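Aromatic amino acid aminotransferase I (Candida albicans WO-1, PDB 6HNU) probably transfers amino groups between aromatic L-amino acids and 2-oxoglutarate, giving aromatic oxo-acids and L-glutamate, with pyridoxal 5'-phosphate as cofactor. Local coordinates at residues 184-189 against 226-231; 197-202 against 237-242; 231-236 against 285-290; 365-370 against 386-391. One frame throughout, in Å; residues are numbered along the deposited sequence. Where two conformers were deposited one is given.

Interaction 1: residues 184-189 against 226-231; sequences TMDEFG and AERRKQ
R228, on the first turn of helix 226-239, meets D186 in an end-on, two-nitrogen salt bridge at the type I beta turn D186-G189, a hairpin turn that links strand 179-186 to the edge strand 189-190 of the large mixed sheet. The two side chains approach from opposite directions. NH1 of R228 donates to OD1 of D186 over 2.9 Å, and NH2 of R228 donates to OD2 of D186 over 3.0 Å at the syn lone pair. Both oxygens lie close to the guanidinium plane, yet the carboxylate is rotated 35° against it, so the fork is twisted rather than flat. R228 spans the gap because its chain is extended from CG to NE. One guanidinium face is met by CB of F188, 3.8 Å from NH1 of R228 and offset toward the rim, while the phenyl ring itself leads away.

The carboxylate is held from within its own turn too. Its chi1 of 66° sets CG between the backbone N and carbonyl carbon, where OD1 can take the backbone N-H of F188 in an Asx turn. OD1 of D186 thus accepts twice, from opposite faces of the carboxylate plane: R228 NH1 arrives on the syn side, 30° out of that plane, and F188 N lies 2.9 Å from OD1 of D186 on the other face.

Interaction 2: residues 197-202 against 237-242; sequences ELMSRW and CKYDFL
The last helical turn of 197-202 passes the C-terminal end of helix 226-239, and the backbones come nearest at M199 and Y239, whose CA atoms are 7.1 Å apart. Both chains leave helical geometry here, at R201 in one and at D240, with positive phi, in the other. CB of M199, Y239 and F241 all point across the gap.

M199 sits over the middle of one face of the Y239 ring: its CB is 3.4 Å from the centroid of the Y239 ring and only 11° off the normal, a clear CH-pi contact. The opposite face of that ring is met by CG of K238. Beyond CB the methionine chain bends twice. The turn at chi2 (-49°) sets SD of M199 obliquely beside the second ring, 5.0 Å from the centroid of the F241 ring, a Met-aromatic contact, and that at chi3 (-49°) folds the methyl back so that CE of M199 lies 3.9 Å from CB of Y239. CG of M199 also packs on CE2 of F241 at 3.9 Å.

In the fold, this contact joins helix 192-200 to helix 226-239 and to the chain entering strand 242-246, on one side of the large mixed sheet; M199 also touches L160 of strand 158-162, and F241 touches L210 of strand 209-212.

At the outer margin, OH of Y239 is 3.3 Å from CA of S200 and hydrogen-bonds to E196, which also forms a salt bridge with K238. OG of S200 is turned back onto its own helix, bonding O of E197 at 2.7 Å.

Interaction 3: residues 231-236 against 285-290; sequences QIYDIA and SLDVEG
A type I beta turn, D287-G290, follows the short helix 283-286 and leads toward strand 292-297 of the large mixed sheet; Y233 of helix 226-239 reaches into it with its hydroxyl. CG of Y233 stands trans to the backbone N (chi1 -174°), carrying the ring away from the helix toward the turn.

The phenol oxygen both gives and receives. OH of Y233 donates to OD1 of D287 over 2.6 Å, at the anti lone pair of the carboxylate, and it accepts the backbone N-H of E289 over 3.0 Å with an N-H...O angle of 159°. Both partners lie at the ring edge, near its plane. The two side chains cross at about a right angle, and the carboxylate plane is turned 73° from that of the ring.

One ring face is met by the carbonyl oxygen of L286, with O of L286 3.5 Å from CE2 of Y233 and offset toward the rim. That same oxygen accepts from V288 N at 3.0 Å, closing the inverse gamma turn centred on D287. Looser apolar packing is added by CB of L286, 4.4 Å from CG of Y233.

D287 is shared: OD1 also accepts from the backbone N of R291, and OD2 from that of V292, at the start of strand 292-297. E289 sends its carboxylate to R291.

The hydroxyl of this buried tyrosine is thus used both as donor and as acceptor. One O-H and two backbone N-H donors (Y233, R291 and V292) on the D287 carboxylate would be expected to favour its ionised form.

Interaction 4: residues 365-370 against 386-391; sequences HKRDVA and NPPVAG
NH2 of R367 donates to the backbone O of P388 over 2.9 Å, the one hydrogen bond that spans the two segments. The contact joins the long helix 334-377 to the loop between strands 383-384 and 393-399 of the four-stranded antiparallel sheet. The nitrogen approaches nearly along the C=O axis, at a C=O...N angle of 162°, and the oxygen lies in the guanidinium plane.

The arginine that makes this bond is held from behind by its neighbour in the helix. The bonds from NE of R367 to OD1 of D368 and from NH1 of R367 to the same OD1 are both 2.8 Å, a side-on grip by two nitrogens on one oxygen that forms part of a salt bridge. They arrive from one face of the carboxylate plane and well out of it, so the carboxylate is tilted against the guanidinium even though OD1 lies near the guanidinium plane.

R367 is far from extended. Its bends at chi2 (-77°) and chi3 (-42°) fold the chain so that the aliphatic part also passes the proline ring: CG of R367 lies 4.2 Å from CD of P388.

NH1 also donates to the backbone O of E255, so two carbonyls and one carboxylate surround this buried guanidinium and fix its rotation. P388 packs on I371 one helical turn further on, and V389 is backbone-bonded to M254. Even the arginine's CD stays close to the accepting carbonyl, with CD of R367 3.8 Å from O of P388.

In the fold
From the N terminus, interaction 1 opens at the hairpin turn after strand 179-186 and closes 37 residues later on the start of helix 226-239. Interaction 2 opens within that interval and closes at the helix's far end, so the two cross. Interaction 3 starts on the middle of the same helix, sharing Q231 with interaction 1 and crossing interaction 2; it closes on the turn before strand 292-297. Helix 226-239 is thus tied at three levels to its surroundings beside the large mixed sheet. Interaction 4 follows in series, closing a short loop between helix 334-377 and the loop joining strands 383-384 and 393-399 of the four-stranded antiparallel sheet. It touches interaction 1 through N386, which packs on E187 and F188.

Interaction 1: residues 184-189 against 226-231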
loop_
_atom_site.group_PDB
_atom_site.type_symbol
_atom_site.label_atom_id
_atom_site.label_comp_id
_atom_site.label_asym_id
_atom_site.label_seq_id
_atom_site.Cartn_x
_atom_site.Cartn_y
_atom_site.Cartn_z
ATOM N N THR B 184 21.857 0.078 23.167
ATOM C CA THR B 184 21.979 -0.988 24.173
ATOM C C THR B 184 20.720 -0.995 25.052
ATOM O O THR B 184 20.204 0.120 25.403
ATOM C CB THR B 184 23.277 -0.867 24.965
ATOM O OG1 THR B 184 24.330 -0.958 23.998
ATOM C CG2 THR B 184 23.344 -1.935 26.036
ATOM N N MET B 185 20.224 -2.205 25.296
ATOM C CA MET B 185 19.014 -2.462 26.103
ATOM C C MET B 185 19.384 -3.249 27.361
ATOM O O MET B 185 20.404 -3.964 27.363
ATOM C CB MET B 185 17.979 -3.269 25.331
ATOM C CG MET B 185 17.501 -2.561 24.090
ATOM S SD MET B 185 16.621 -3.680 23.034
ATOM C CE MET B 185 14.947 -3.550 23.668
ATOM N N ASP B 186 18.535 -3.149 28.367
ATOM C CA ASP B 186 18.477 -4.163 29.441
ATOM C C ASP B 186 17.084 -4.798 29.333
ATOM O O ASP B 186 16.440 -4.650 28.283
ATOM C CB ASP B 186 18.846 -3.542 30.792
ATOM C CG ASP B 186 17.866 -2.491 31.307
ATOM O OD1 ASP B 186 16.790 -2.297 30.671
ATOM O OD2 ASP B 186 18.212 -1.819 32.304
ATOM N N GLU B 187 16.660 -5.557 30.321
ATOM C CA GLU B 187 15.375 -6.283 30.240
ATOM C C GLU B 187 14.215 -5.278 30.256
ATOM O O GLU B 187 13.122 -5.698 29.964
ATOM C CB GLU B 187 15.240 -7.310 31.357
ATOM C CG GLU B 187 15.151 -6.697 32.740
ATOM C CD GLU B 187 16.439 -6.711 33.539
ATOM O OE1 GLU B 187 17.513 -6.283 32.990
ATOM O OE2 GLU B 187 16.350 -7.124 34.727
ATOM N N PHE B 188 14.446 -4.006 30.540
ATOM C CA PHE B 188 13.353 -2.990 30.572
ATOM C C PHE B 188 13.408 -2.081 29.343
ATOM O O PHE B 188 12.659 -1.098 29.349
ATOM C CB PHE B 188 13.403 -2.180 31.872
ATOM C CG PHE B 188 13.390 -3.042 33.109
ATOM C CD1 PHE B 188 12.283 -3.823 33.413
ATOM C CD2 PHE B 188 14.511 -3.136 33.912
ATOM C CE1 PHE B 188 12.271 -4.612 34.559
ATOM C CE2 PHE B 188 14.504 -3.937 35.045
ATOM C CZ PHE B 188 13.393 -4.686 35.351
ATOM N N GLY B 189 14.320 -2.359 28.392
ATOM C CA GLY B 189 14.464 -1.654 27.110
ATOM C C GLY B 189 15.704 -0.793 27.026
ATOM O O GLY B 189 16.669 -1.014 27.763
ATOM N N ALA B 226 7.650 5.489 31.961
ATOM C CA ALA B 226 7.423 6.934 31.777
ATOM C C ALA B 226 8.739 7.674 32.021
ATOM O O ALA B 226 9.054 8.632 31.292
ATOM C CB ALA B 226 6.331 7.389 32.715
ATOM N N GLU B 227 9.518 7.230 33.005
ATOM C CA GLU B 227 10.794 7.893 33.363
ATOM C C GLU B 227 11.800 7.719 32.221
ATOM O O GLU B 227 12.472 8.686 31.886
ATOM C CB GLU B 227 11.324 7.274 34.673
ATOM C CG GLU B 227 10.456 7.485 35.908
ATOM C CD GLU B 227 9.101 6.784 35.985
ATOM O OE1 GLU B 227 8.946 5.700 35.446
ATOM O OE2 GLU B 227 8.185 7.360 36.613
ATOM N N ARG B 228 11.942 6.543 31.646
ATOM C CA ARG B 228 12.924 6.360 30.549
ATOM C C ARG B 228 12.462 7.115 29.296
ATOM O O ARG B 228 13.302 7.670 28.585
ATOM C CB ARG B 228 13.111 4.881 30.281
ATOM C CG ARG B 228 13.940 4.174 31.327
ATOM C CD ARG B 228 14.471 2.879 30.743
ATOM N NE ARG B 228 15.158 2.149 31.784
ATOM C CZ ARG B 228 15.819 1.013 31.626
ATOM N NH1 ARG B 228 15.857 0.395 30.450
ATOM N NH2 ARG B 228 16.344 0.450 32.696
ATOM N N ARG B 229 11.155 7.245 29.087
ATOM C CA ARG B 229 10.628 7.965 27.900
ATOM C C ARG B 229 11.029 9.442 28.023
ATOM O O ARG B 229 11.519 10.049 27.017
ATOM C CB ARG B 229 9.127 7.703 27.747
ATOM C CG ARG B 229 8.778 6.266 27.389
ATOM C CD ARG B 229 7.260 6.064 27.341
ATOM N NE ARG B 229 6.981 4.662 27.121
ATOM C CZ ARG B 229 6.160 4.143 26.201
ATOM N NH1 ARG B 229 5.292 4.895 25.540
ATOM N NH2 ARG B 229 6.103 2.832 26.062
ATOM N N LYS B 230 10.853 10.017 29.208
ATOM C CA LYS B 230 11.222 11.422 29.493
ATOM C C LYS B 230 12.700 11.598 29.169
ATOM O O LYS B 230 13.050 12.558 28.482
ATOM C CB LYS B 230 10.881 11.789 30.942
ATOM C CG LYS B 230 9.387 11.976 31.188
ATOM C CD LYS B 230 9.007 12.070 32.675
ATOM C CE LYS B 230 7.588 11.612 32.935
ATOM N NZ LYS B 230 7.329 11.379 34.379
ATOM N N GLN B 231 13.542 10.688 29.638
ATOM C CA GLN B 231 15.005 10.882 29.466
ATOM C C GLN B 231 15.371 10.756 27.982
ATOM O O GLN B 231 16.235 11.505 27.527
ATOM C CB GLN B 231 15.749 9.844 30.289
ATOM C CG GLN B 231 15.741 10.155 31.777
ATOM C CD GLN B 231 16.397 9.017 32.514
ATOM O OE1 GLN B 231 17.508 9.149 33.011
ATOM N NE2 GLN B 231 15.753 7.859 32.512
#

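Interaction 2: residues 197-202 against 237-242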
loop_
_atom_site.group_PDB
_atom_site.type_symbol
_atom_site.label_atom_id
_atom_site.label_comp_id
_atom_site.label_asym_id
_atom_site.label_seq_id
_atom_site.Cartn_x
_atom_site.Cartn_y
_atom_site.Cartn_z
ATOM N N GLU B 197 25.382 8.786 26.112
ATOM C CA GLU B 197 26.861 8.641 25.999
ATOM C C GLU B 197 27.188 8.492 24.506
ATOM O O GLU B 197 28.100 9.192 24.031
ATOM C CB GLU B 197 27.363 7.445 26.813
ATOM C CG GLU B 197 28.782 6.997 26.440
ATOM C CD GLU B 197 29.804 8.053 26.762
ATOM O OE1 GLU B 197 29.445 8.978 27.535
ATOM O OE2 GLU B 197 30.958 7.971 26.257
ATOM N N LEU B 198 26.485 7.594 23.819
ATOM C CA LEU B 198 26.652 7.340 22.365
ATOM C C LEU B 198 26.560 8.667 21.603
ATOM O O LEU B 198 27.386 8.906 20.714
ATOM C CB LEU B 198 25.578 6.358 21.912
ATOM C CG LEU B 198 25.644 5.924 20.451
ATOM C CD1 LEU B 198 26.942 5.195 20.154
ATOM C CD2 LEU B 198 24.469 5.023 20.125
ATOM N N MET B 199 25.552 9.483 21.904
ATOM C CA MET B 199 25.336 10.773 21.216
ATOM C C MET B 199 26.416 11.773 21.628
ATOM O O MET B 199 26.817 12.556 20.787
ATOM C CB MET B 199 23.936 11.318 21.507
ATOM C CG MET B 199 22.823 10.545 20.803
ATOM S SD MET B 199 23.061 10.236 19.017
ATOM C CE MET B 199 23.493 11.865 18.412
ATOM N N SER B 200 26.848 11.802 22.886
ATOM C CA SER B 200 27.776 12.858 23.382
ATOM C C SER B 200 29.095 12.799 22.599
ATOM O O SER B 200 29.721 13.845 22.508
ATOM C CB SER B 200 28.038 12.768 24.862
ATOM O OG SER B 200 28.778 11.585 25.131
ATOM N N ARG B 201 29.489 11.631 22.083
ATOM C CA ARG B 201 30.768 11.440 21.333
ATOM C C ARG B 201 30.488 11.092 19.866
ATOM O O ARG B 201 31.400 10.553 19.182
ATOM C CB ARG B 201 31.642 10.375 21.990
ATOM C CG ARG B 201 30.881 9.321 22.770
ATOM C CD ARG B 201 31.697 8.068 23.005
ATOM N NE ARG B 201 31.377 7.149 21.922
ATOM C CZ ARG B 201 30.516 6.121 21.970
ATOM N NH1 ARG B 201 29.881 5.794 23.097
ATOM N NH2 ARG B 201 30.329 5.411 20.856
ATOM N N TRP B 202 29.282 11.389 19.375
ATOM C CA TRP B 202 28.896 10.983 18.000
ATOM C C TRP B 202 29.889 11.570 16.992
ATOM O O TRP B 202 30.027 12.806 16.958
ATOM C CB TRP B 202 27.477 11.430 17.634
ATOM C CG TRP B 202 27.038 10.789 16.358
ATOM C CD1 TRP B 202 27.076 11.327 15.102
ATOM C CD2 TRP B 202 26.573 9.441 16.213
ATOM N NE1 TRP B 202 26.644 10.413 14.181
ATOM C CE2 TRP B 202 26.319 9.245 14.832
ATOM C CE3 TRP B 202 26.276 8.409 17.107
ATOM C CZ2 TRP B 202 25.800 8.051 14.340
ATOM C CZ3 TRP B 202 25.796 7.219 16.608
ATOM C CH2 TRP B 202 25.547 7.047 15.244
ATOM N N CYS B 237 15.859 15.812 21.968
ATOM C CA CYS B 237 15.776 17.292 21.881
ATOM C C CYS B 237 17.191 17.875 21.894
ATOM O O CYS B 237 17.456 18.810 21.128
ATOM C CB CYS B 237 14.941 17.892 22.989
ATOM S SG CYS B 237 13.179 17.476 22.904
ATOM N N LYS B 238 18.066 17.316 22.714
ATOM C CA LYS B 238 19.428 17.864 22.955
ATOM C C LYS B 238 20.260 17.630 21.703
ATOM O O LYS B 238 21.030 18.523 21.324
ATOM C CB LYS B 238 20.043 17.229 24.211
ATOM C CG LYS B 238 21.525 17.503 24.470
ATOM C CD LYS B 238 22.056 16.802 25.718
ATOM C CE LYS B 238 23.504 17.138 26.038
ATOM N NZ LYS B 238 23.987 16.378 27.219
ATOM N N TYR B 239 20.111 16.482 21.047
ATOM C CA TYR B 239 20.948 16.192 19.867
ATOM C C TYR B 239 20.157 16.422 18.573
ATOM O O TYR B 239 20.721 16.222 17.517
ATOM C CB TYR B 239 21.534 14.795 19.983
ATOM C CG TYR B 239 22.479 14.687 21.137
ATOM C CD1 TYR B 239 23.768 15.209 21.029
ATOM C CD2 TYR B 239 22.073 14.161 22.348
ATOM C CE1 TYR B 239 24.659 15.116 22.081
ATOM C CE2 TYR B 239 22.936 14.092 23.427
ATOM C CZ TYR B 239 24.246 14.563 23.284
ATOM O OH TYR B 239 25.111 14.505 24.335
ATOM N N ASP B 240 18.896 16.838 18.674
ATOM C CA ASP B 240 18.051 17.179 17.495
ATOM C C ASP B 240 17.937 16.017 16.504
ATOM O O ASP B 240 18.282 16.171 15.338
ATOM C CB ASP B 240 18.560 18.452 16.820
ATOM C CG ASP B 240 17.604 18.971 15.766
ATOM O OD1 ASP B 240 16.390 18.694 15.889
ATOM O OD2 ASP B 240 18.101 19.608 14.810
ATOM N N PHE B 241 17.326 14.907 16.925
ATOM C CA PHE B 241 16.906 13.810 16.031
ATOM C C PHE B 241 15.433 13.536 16.356
ATOM O O PHE B 241 14.966 13.944 17.443
ATOM C CB PHE B 241 17.838 12.591 16.100
ATOM C CG PHE B 241 17.998 11.943 17.456
ATOM C CD1 PHE B 241 17.025 11.091 17.968
ATOM C CD2 PHE B 241 19.135 12.161 18.213
ATOM C CE1 PHE B 241 17.170 10.551 19.236
ATOM C CE2 PHE B 241 19.300 11.576 19.458
ATOM C CZ PHE B 241 18.322 10.762 19.959
ATOM N N LEU B 242 14.715 12.910 15.429
ATOM C CA LEU B 242 13.289 12.551 15.645
ATOM C C LEU B 242 13.177 11.252 16.432
ATOM O O LEU B 242 14.120 10.449 16.495
ATOM C CB LEU B 242 12.564 12.400 14.302
ATOM C CG LEU B 242 12.720 13.557 13.326
ATOM C CD1 LEU B 242 12.284 13.154 11.948
ATOM C CD2 LEU B 242 11.966 14.765 13.797
#

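Interaction 3: residues 231-236 against 285-290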
loop_
_atom_site.group_PDB
_atom_site.type_symbol
_atom_site.label_atom_id
_atom_site.label_comp_id
_atom_site.label_asym_id
_atom_site.label_seq_id
_atom_site.Cartn_x
_atom_site.Cartn_y
_atom_site.Cartn_z
ATOM N N GLN B 231 13.542 10.688 29.638
ATOM C CA GLN B 231 15.005 10.882 29.466
ATOM C C GLN B 231 15.371 10.756 27.982
ATOM O O GLN B 231 16.235 11.505 27.527
ATOM C CB GLN B 231 15.749 9.844 30.289
ATOM C CG GLN B 231 15.741 10.155 31.777
ATOM C CD GLN B 231 16.397 9.017 32.514
ATOM O OE1 GLN B 231 17.508 9.149 33.011
ATOM N NE2 GLN B 231 15.753 7.859 32.512
ATOM N N ILE B 232 14.759 9.810 27.280
ATOM C CA ILE B 232 15.046 9.559 25.830
ATOM C C ILE B 232 14.554 10.765 25.023
ATOM O O ILE B 232 15.317 11.239 24.147
ATOM C CB ILE B 232 14.477 8.206 25.364
ATOM C CG1 ILE B 232 15.256 7.036 25.970
ATOM C CG2 ILE B 232 14.450 8.120 23.846
ATOM C CD1 ILE B 232 14.474 5.740 26.080
ATOM N N TYR B 233 13.377 11.297 25.351
ATOM C CA TYR B 233 12.829 12.515 24.690
ATOM C C TYR B 233 13.828 13.666 24.860
ATOM O O TYR B 233 14.183 14.352 23.882
ATOM C CB TYR B 233 11.419 12.857 25.196
ATOM C CG TYR B 233 10.831 13.990 24.405
ATOM C CD1 TYR B 233 10.373 13.766 23.111
ATOM C CD2 TYR B 233 10.909 15.301 24.840
ATOM C CE1 TYR B 233 9.911 14.787 22.308
ATOM C CE2 TYR B 233 10.419 16.338 24.055
ATOM C CZ TYR B 233 9.931 16.085 22.779
ATOM O OH TYR B 233 9.479 17.090 21.975
ATOM N N ASP B 234 14.359 13.843 26.075
ATOM C CA ASP B 234 15.356 14.920 26.362
ATOM C C ASP B 234 16.609 14.736 25.489
ATOM O O ASP B 234 17.164 15.745 25.011
ATOM C CB ASP B 234 15.694 14.994 27.858
ATOM C CG ASP B 234 14.557 15.530 28.709
ATOM O OD1 ASP B 234 13.608 16.000 28.137
ATOM O OD2 ASP B 234 14.629 15.416 29.940
ATOM N N ILE B 235 17.047 13.506 25.275
ATOM C CA ILE B 235 18.224 13.214 24.411
ATOM C C ILE B 235 17.877 13.577 22.965
ATOM O O ILE B 235 18.683 14.250 22.314
ATOM C CB ILE B 235 18.640 11.751 24.586
ATOM C CG1 ILE B 235 19.133 11.521 26.021
ATOM C CG2 ILE B 235 19.657 11.340 23.547
ATOM C CD1 ILE B 235 19.154 10.085 26.388
ATOM N N ALA B 236 16.682 13.211 22.489
ATOM C CA ALA B 236 16.249 13.538 21.099
ATOM C C ALA B 236 16.250 15.064 20.943
ATOM O O ALA B 236 16.702 15.552 19.931
ATOM C CB ALA B 236 14.890 12.932 20.836
ATOM N N SER B 285 2.689 12.230 23.527
ATOM C CA SER B 285 2.171 12.962 24.720
ATOM C C SER B 285 3.275 13.850 25.307
ATOM O O SER B 285 2.927 14.921 25.873
ATOM C CB SER B 285 1.545 12.078 25.752
ATOM O OG SER B 285 2.518 11.414 26.553
ATOM N N LEU B 286 4.552 13.484 25.150
ATOM C CA LEU B 286 5.695 14.222 25.729
ATOM C C LEU B 286 6.202 15.287 24.764
ATOM O O LEU B 286 7.139 16.012 25.123
ATOM C CB LEU B 286 6.830 13.235 26.030
ATOM C CG LEU B 286 6.512 12.172 27.087
ATOM C CD1 LEU B 286 7.710 11.242 27.319
ATOM C CD2 LEU B 286 6.130 12.832 28.406
ATOM N N ASP B 287 5.670 15.330 23.549
ATOM C CA ASP B 287 6.385 15.894 22.381
ATOM C C ASP B 287 6.093 17.393 22.240
ATOM O O ASP B 287 5.598 17.794 21.219
ATOM C CB ASP B 287 6.019 15.161 21.094
ATOM C CG ASP B 287 6.840 15.606 19.894
ATOM O OD1 ASP B 287 7.990 16.121 20.091
ATOM O OD2 ASP B 287 6.335 15.453 18.765
ATOM N N VAL B 288 6.555 18.200 23.183
ATOM C CA VAL B 288 6.376 19.671 23.135
ATOM C C VAL B 288 7.009 20.233 21.855
ATOM O O VAL B 288 6.460 21.223 21.355
ATOM C CB VAL B 288 6.882 20.346 24.426
ATOM C CG1 VAL B 288 6.141 19.809 25.641
ATOM C CG2 VAL B 288 8.377 20.206 24.618
ATOM N N GLU B 289 8.084 19.635 21.328
ATOM C CA GLU B 289 8.855 20.185 20.183
ATOM C C GLU B 289 8.314 19.688 18.820
ATOM O O GLU B 289 8.723 20.260 17.790
ATOM C CB GLU B 289 10.346 19.861 20.302
ATOM C CG GLU B 289 10.986 20.402 21.571
ATOM C CD GLU B 289 12.501 20.504 21.537
ATOM O OE1 GLU B 289 13.120 19.952 20.620
ATOM O OE2 GLU B 289 13.056 21.176 22.424
ATOM N N GLY B 290 7.436 18.679 18.766
ATOM C CA GLY B 290 6.957 18.142 17.468
ATOM C C GLY B 290 8.013 17.311 16.741
ATOM O O GLY B 290 7.961 17.242 15.523
#

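Interaction 4: residues 365-370 against 386-391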
loop_
_atom_site.group_PDB
_atom_site.type_symbol
_atom_site.label_atom_id
_atom_site.label_comp_id
_atom_site.label_asym_id
_atom_site.label_seq_id
_atom_site.Cartn_x
_atom_site.Cartn_y
_atom_site.Cartn_z
ATOM N N HIS B 365 -4.747 -11.737 31.190
ATOM C CA HIS B 365 -4.943 -13.149 31.623
ATOM C C HIS B 365 -3.928 -14.053 30.912
ATOM O O HIS B 365 -3.301 -14.899 31.618
ATOM C CB HIS B 365 -6.388 -13.608 31.441
ATOM C CG HIS B 365 -6.568 -15.034 31.847
ATOM N ND1 HIS B 365 -6.255 -15.471 33.120
ATOM C CD2 HIS B 365 -6.981 -16.114 31.155
ATOM C CE1 HIS B 365 -6.456 -16.773 33.187
ATOM N NE2 HIS B 365 -6.895 -17.191 31.996
ATOM N N LYS B 366 -3.752 -13.887 29.589
ATOM C CA LYS B 366 -2.783 -14.678 28.774
ATOM C C LYS B 366 -1.389 -14.540 29.369
ATOM O O LYS B 366 -0.727 -15.580 29.516
ATOM C CB LYS B 366 -2.730 -14.215 27.320
ATOM C CG LYS B 366 -3.987 -14.479 26.514
ATOM C CD LYS B 366 -3.874 -13.945 25.106
ATOM C CE LYS B 366 -5.217 -13.864 24.415
ATOM N NZ LYS B 366 -5.849 -15.192 24.278
ATOM N N ARG B 367 -0.977 -13.318 29.678
ATOM C CA ARG B 367 0.333 -12.993 30.282
ATOM C C ARG B 367 0.479 -13.687 31.656
ATOM O O ARG B 367 1.580 -14.258 31.937
ATOM C CB ARG B 367 0.479 -11.480 30.389
ATOM C CG ARG B 367 1.802 -11.023 30.977
ATOM C CD ARG B 367 1.973 -11.142 32.482
ATOM N NE ARG B 367 0.781 -10.733 33.235
ATOM C CZ ARG B 367 0.444 -9.481 33.503
ATOM N NH1 ARG B 367 -0.642 -9.217 34.230
ATOM N NH2 ARG B 367 1.208 -8.489 33.084
ATOM N N ASP B 368 -0.567 -13.661 32.496
ATOM C CA ASP B 368 -0.488 -14.274 33.851
ATOM C C ASP B 368 -0.241 -15.771 33.695
ATOM O O ASP B 368 0.611 -16.307 34.429
ATOM C CB ASP B 368 -1.774 -14.052 34.641
ATOM C CG ASP B 368 -2.024 -12.608 34.999
ATOM O OD1 ASP B 368 -1.034 -11.829 35.073
ATOM O OD2 ASP B 368 -3.216 -12.287 35.214
ATOM N N VAL B 369 -0.924 -16.416 32.755
ATOM C CA VAL B 369 -0.851 -17.885 32.550
ATOM C C VAL B 369 0.545 -18.242 32.026
ATOM O O VAL B 369 1.163 -19.226 32.529
ATOM C CB VAL B 369 -1.989 -18.356 31.630
ATOM C CG1 VAL B 369 -1.752 -19.748 31.051
ATOM C CG2 VAL B 369 -3.312 -18.288 32.384
ATOM N N ALA B 370 1.043 -17.471 31.060
ATOM C CA ALA B 370 2.401 -17.630 30.493
ATOM C C ALA B 370 3.446 -17.537 31.599
ATOM O O ALA B 370 4.257 -18.468 31.698
ATOM C CB ALA B 370 2.653 -16.600 29.423
ATOM N N ASN B 386 11.433 -11.431 32.918
ATOM C CA ASN B 386 10.802 -10.119 33.223
ATOM C C ASN B 386 9.342 -10.287 32.819
ATOM O O ASN B 386 9.075 -10.474 31.638
ATOM C CB ASN B 386 11.543 -9.010 32.459
ATOM C CG ASN B 386 10.895 -7.637 32.526
ATOM O OD1 ASN B 386 10.346 -7.278 33.555
ATOM N ND2 ASN B 386 10.952 -6.856 31.443
ATOM N N PRO B 387 8.351 -10.293 33.737
ATOM C CA PRO B 387 6.948 -10.360 33.330
ATOM C C PRO B 387 6.619 -9.093 32.537
ATOM O O PRO B 387 6.854 -7.996 33.031
ATOM C CB PRO B 387 6.157 -10.376 34.647
ATOM C CG PRO B 387 7.180 -10.743 35.683
ATOM C CD PRO B 387 8.484 -10.144 35.190
ATOM N N PRO B 388 6.120 -9.192 31.286
ATOM C CA PRO B 388 5.740 -7.999 30.528
ATOM C C PRO B 388 4.567 -7.234 31.170
ATOM O O PRO B 388 3.691 -7.850 31.739
ATOM C CB PRO B 388 5.268 -8.528 29.162
ATOM C CG PRO B 388 5.747 -9.956 29.097
ATOM C CD PRO B 388 5.909 -10.418 30.529
ATOM N N VAL B 389 4.608 -5.913 31.067
ATOM C CA VAL B 389 3.471 -4.988 31.374
ATOM C C VAL B 389 2.666 -4.663 30.106
ATOM O O VAL B 389 1.585 -4.057 30.258
ATOM C CB VAL B 389 3.965 -3.691 32.019
ATOM C CG1 VAL B 389 4.770 -3.955 33.297
ATOM C CG2 VAL B 389 4.747 -2.833 31.039
ATOM N N ALA B 390 3.146 -5.024 28.905
ATOM C CA ALA B 390 2.424 -4.756 27.636
ATOM C C ALA B 390 2.884 -5.712 26.547
ATOM O O ALA B 390 4.002 -6.209 26.610
ATOM C CB ALA B 390 2.624 -3.320 27.212
ATOM N N GLY B 391 2.023 -5.983 25.593
ATOM C CA GLY B 391 2.411 -6.690 24.365
ATOM C C GLY B 391 1.989 -8.142 24.337
ATOM O O GLY B 391 1.239 -8.596 25.246
#